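Local coordinates for protein muramoyltetrapeptide carboxypeptidase (Oxalobacter formigenes OXCC13, PDB 6UUK) that probably acts as a serine-type LD-carboxypeptidase that trims the terminal D-residue from tetrapeptide stems of cell-wall muropeptides, at residues V255-E264 and M296-L304. Numbering follows the deposited sequence.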
loop_
_atom_site.group_PDB
_atom_site.type_symbol
_atom_site.label_atom_id
_atom_site.label_comp_id
_atom_site.label_asym_id
_atom_site.label_seq_id
_atom_site.Cartn_x
_atom_site.Cartn_y
_atom_site.Cartn_z
ATOM N N VAL B 255 -0.182 7.382 6.208
ATOM C CA VAL B 255 -0.747 6.585 7.292
ATOM C C VAL B 255 -2.268 6.596 7.217
ATOM O O VAL B 255 -2.920 5.552 7.337
ATOM C CB VAL B 255 -0.245 7.100 8.652
ATOM C CG1 VAL B 255 -0.822 6.265 9.786
ATOM C CG2 VAL B 255 1.276 7.090 8.693
ATOM N N GLU B 256 -2.856 7.778 7.015
ATOM C CA GLU B 256 -4.307 7.875 6.887
ATOM C C GLU B 256 -4.810 7.135 5.656
ATOM O O GLU B 256 -5.918 6.588 5.671
ATOM C CB GLU B 256 -4.730 9.342 6.822
ATOM C CG GLU B 256 -6.212 9.577 7.052
ATOM C CD GLU B 256 -6.613 11.017 6.800
ATOM O OE1 GLU B 256 -6.778 11.391 5.620
ATOM O OE2 GLU B 256 -6.751 11.777 7.781
ATOM N N ARG B 257 -4.013 7.112 4.587
ATOM C CA ARG B 257 -4.424 6.434 3.363
ATOM C C ARG B 257 -4.569 4.934 3.589
ATOM O O ARG B 257 -5.604 4.342 3.262
ATOM C CB ARG B 257 -3.413 6.722 2.253
ATOM C CG ARG B 257 -3.750 6.116 0.905
ATOM C CD ARG B 257 -2.705 6.512 -0.121
ATOM N NE ARG B 257 -1.357 6.183 0.335
ATOM C CZ ARG B 257 -0.243 6.635 -0.230
ATOM N NH1 ARG B 257 -0.310 7.445 -1.278
ATOM N NH2 ARG B 257 0.939 6.282 0.255
HETATM N N MSE B 258 -3.546 4.305 4.156
HETATM C CA MSE B 258 -3.574 2.869 4.407
HETATM C C MSE B 258 -4.599 2.506 5.477
HETATM O O MSE B 258 -5.157 1.409 5.466
HETATM C CB MSE B 258 -2.184 2.373 4.808
HETATM C CG MSE B 258 -1.166 2.465 3.684
HETATM SE SE MSE B 258 0.628 1.932 4.219
HETATM C CE MSE B 258 1.492 2.002 2.473
ATOM N N LEU B 259 -4.848 3.435 6.403
ATOM C CA LEU B 259 -5.908 3.224 7.382
ATOM C C LEU B 259 -7.286 3.319 6.740
ATOM O O LEU B 259 -8.229 2.667 7.201
ATOM C CB LEU B 259 -5.783 4.231 8.527
ATOM C CG LEU B 259 -4.644 3.994 9.520
ATOM C CD1 LEU B 259 -4.576 5.121 10.538
ATOM C CD2 LEU B 259 -4.804 2.650 10.214
ATOM N N LEU B 260 -7.423 4.122 5.682
ATOM C CA LEU B 260 -8.691 4.182 4.966
ATOM C C LEU B 260 -8.943 2.911 4.166
ATOM O O LEU B 260 -10.099 2.506 4.001
ATOM C CB LEU B 260 -8.727 5.403 4.046
ATOM C CG LEU B 260 -9.016 6.746 4.719
ATOM C CD1 LEU B 260 -9.056 7.865 3.691
ATOM C CD2 LEU B 260 -10.321 6.684 5.499
ATOM N N GLN B 261 -7.883 2.272 3.663
ATOM C CA GLN B 261 -8.057 0.997 2.974
ATOM C C GLN B 261 -8.558 -0.073 3.932
ATOM O O GLN B 261 -9.442 -0.865 3.585
ATOM C CB GLN B 261 -6.746 0.562 2.322
ATOM C CG GLN B 261 -6.847 -0.752 1.562
ATOM C CD GLN B 261 -5.567 -1.108 0.835
ATOM O OE1 GLN B 261 -4.501 -0.570 1.132
ATOM N NE2 GLN B 261 -5.666 -2.017 -0.128
ATOM N N LEU B 262 -8.007 -0.111 5.147
ATOM C CA LEU B 262 -8.512 -1.028 6.161
ATOM C C LEU B 262 -9.913 -0.655 6.629
ATOM O O LEU B 262 -10.630 -1.521 7.139
ATOM C CB LEU B 262 -7.562 -1.069 7.358
ATOM C CG LEU B 262 -6.108 -1.421 7.041
ATOM C CD1 LEU B 262 -5.266 -1.445 8.308
ATOM C CD2 LEU B 262 -6.021 -2.751 6.306
ATOM N N ASP B 263 -10.316 0.606 6.470
ATOM C CA ASP B 263 -11.668 0.999 6.847
ATOM C C ASP B 263 -12.662 0.738 5.720
ATOM O O ASP B 263 -13.763 0.235 5.966
ATOM C CB ASP B 263 -11.690 2.468 7.264
ATOM C CG ASP B 263 -13.081 2.951 7.622
ATOM O OD1 ASP B 263 -13.638 2.482 8.639
ATOM O OD2 ASP B 263 -13.618 3.804 6.884
ATOM N N GLU B 264 -12.288 1.064 4.480
ATOM C CA GLU B 264 -13.172 0.805 3.347
ATOM C C GLU B 264 -13.346 -0.689 3.099
ATOM O O GLU B 264 -14.430 -1.127 2.694
ATOM C CB GLU B 264 -12.639 1.496 2.091
ATOM C CG GLU B 264 -12.694 3.014 2.155
ATOM C CD GLU B 264 -14.114 3.546 2.168
ATOM O OE1 GLU B 264 -15.015 2.854 1.650
ATOM O OE2 GLU B 264 -14.331 4.655 2.699
HETATM N N MSE B 296 -4.377 14.332 11.638
HETATM C CA MSE B 296 -4.783 13.070 11.034
HETATM C C MSE B 296 -5.523 12.211 12.052
HETATM O O MSE B 296 -6.518 11.563 11.728
HETATM C CB MSE B 296 -3.564 12.323 10.486
HETATM C CG MSE B 296 -3.892 11.020 9.777
HETATM SE SE MSE B 296 -3.965 9.463 10.953
HETATM C CE MSE B 296 -2.086 9.385 11.463
ATOM N N LEU B 297 -5.020 12.212 13.288
ATOM C CA LEU B 297 -5.651 11.429 14.346
ATOM C C LEU B 297 -7.041 11.962 14.673
ATOM O O LEU B 297 -7.964 11.182 14.940
ATOM C CB LEU B 297 -4.765 11.432 15.593
ATOM C CG LEU B 297 -5.218 10.580 16.778
ATOM C CD1 LEU B 297 -5.202 9.104 16.415
ATOM C CD2 LEU B 297 -4.338 10.851 17.988
ATOM N N SER B 298 -7.210 13.286 14.659
ATOM C CA SER B 298 -8.523 13.866 14.919
ATOM C C SER B 298 -9.497 13.549 13.791
ATOM O O SER B 298 -10.677 13.278 14.041
ATOM C CB SER B 298 -8.401 15.375 15.118
ATOM O OG SER B 298 -9.663 15.957 15.395
ATOM N N TRP B 299 -9.023 13.580 12.543
ATOM C CA TRP B 299 -9.875 13.200 11.423
ATOM C C TRP B 299 -10.160 11.704 11.424
ATOM O O TRP B 299 -11.240 11.279 10.999
ATOM C CB TRP B 299 -9.228 13.617 10.102
ATOM C CG TRP B 299 -10.125 13.446 8.913
ATOM C CD1 TRP B 299 -10.944 14.388 8.364
ATOM C CD2 TRP B 299 -10.294 12.260 8.126
ATOM N NE1 TRP B 299 -11.613 13.863 7.284
ATOM C CE2 TRP B 299 -11.232 12.558 7.118
ATOM C CE3 TRP B 299 -9.745 10.975 8.177
ATOM C CZ2 TRP B 299 -11.631 11.619 6.169
ATOM C CZ3 TRP B 299 -10.143 10.045 7.235
ATOM C CH2 TRP B 299 -11.076 10.372 6.244
ATOM N N LEU B 300 -9.207 10.896 11.894
ATOM C CA LEU B 300 -9.420 9.455 11.959
ATOM C C LEU B 300 -10.472 9.101 13.004
ATOM O O LEU B 300 -11.360 8.281 12.746
ATOM C CB LEU B 300 -8.102 8.746 12.265
ATOM C CG LEU B 300 -8.134 7.217 12.281
ATOM C CD1 LEU B 300 -8.273 6.668 10.870
ATOM C CD2 LEU B 300 -6.894 6.659 12.963
ATOM N N ARG B 301 -10.389 9.715 14.188
ATOM C CA ARG B 301 -11.356 9.424 15.241
ATOM C C ARG B 301 -12.749 9.929 14.885
ATOM O O ARG B 301 -13.746 9.353 15.331
ATOM C CB ARG B 301 -10.883 10.030 16.562
ATOM C CG ARG B 301 -9.671 9.326 17.153
ATOM C CD ARG B 301 -9.053 10.122 18.289
ATOM N NE ARG B 301 -7.991 9.375 18.957
ATOM C CZ ARG B 301 -7.158 9.895 19.851
ATOM N NH1 ARG B 301 -7.253 11.175 20.183
ATOM N NH2 ARG B 301 -6.223 9.138 20.408
ATOM N N SER B 302 -12.839 10.995 14.086
ATOM C CA SER B 302 -14.144 11.457 13.626
ATOM C C SER B 302 -14.724 10.526 12.570
ATOM O O SER B 302 -15.945 10.347 12.505
ATOM C CB SER B 302 -14.039 12.881 13.081
ATOM O OG SER B 302 -13.622 13.785 14.089
ATOM N N ARG B 303 -13.868 9.923 11.742
ATOM C CA ARG B 303 -14.340 9.001 10.715
ATOM C C ARG B 303 -14.637 7.622 11.296
ATOM O O ARG B 303 -15.704 7.052 11.044
ATOM C CB ARG B 303 -13.307 8.898 9.590
ATOM C CG ARG B 303 -13.438 7.645 8.730
ATOM C CD ARG B 303 -14.726 7.640 7.919
ATOM N NE ARG B 303 -14.647 8.518 6.755
ATOM C CZ ARG B 303 -14.293 8.112 5.540
ATOM N NH1 ARG B 303 -13.985 6.841 5.328
ATOM N NH2 ARG B 303 -14.249 8.978 4.536
ATOM N N LEU B 304 -13.706 7.074 12.073
ATOM C CA LEU B 304 -13.865 5.721 12.583
ATOM C C LEU B 304 -14.963 5.655 13.638
ATOM O O LEU B 304 -15.242 6.629 14.344
ATOM C CB LEU B 304 -12.551 5.212 13.174
ATOM C CG LEU B 304 -11.373 5.048 12.213
ATOM C CD1 LEU B 304 -10.256 4.257 12.878
ATOM C CD2 LEU B 304 -11.817 4.383 10.919
#
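Two neighbouring helices of the C-terminal domain, 252-264 and 293-303, lie side by side, and Glu256 and Leu259 of one meet Met296, Trp299 and Leu300 of the other. The axes of segments 255-264 and 296-303 run nearly parallel, 13° apart, with a closest approach of 10.9 Å. On the sheet side the contact is apolar: Leu259 CD1 sits 3.7 Å from Leu300 CD2, and Val255 CG1 touches CE of Met296, a selenomethionine, at 3.8 Å. Met296 bends at chi2 (-88°) and again at chi3, which brings CE to Val255 and SE within 4.4 Å of Leu259 CD1. Farther from the sheet, Glu256 stretches across one face of the Trp299 ring near its rim, with OE2 3.1 Å from CE3 and the carboxylate tilted 34° to the indole. This carboxylate is gripped mainly by Tyr127 and Arg131 of the second subunit, while Trp299 NE1 bonds to Asp101 there. Leu260 CD2 lies at the ring edge, in its plane, 3.8 Å from Trp299 CZ3. Arg303 CB packs against the opposite indole face, and the side chain bends so that Trp299 CH2 lies over one face of the guanidinium. Arg303 NH1 makes weak salt bridges to Asp263 OD2 and Glu264 OE2, each 3.4 Å long; Glu264 OE1 turns to Trp234 of the second subunit. Both helices follow parallel strands, 242-248 and 273-280, a pairing typical of successive beta-alpha-beta crossovers, here bordering the dimer interface.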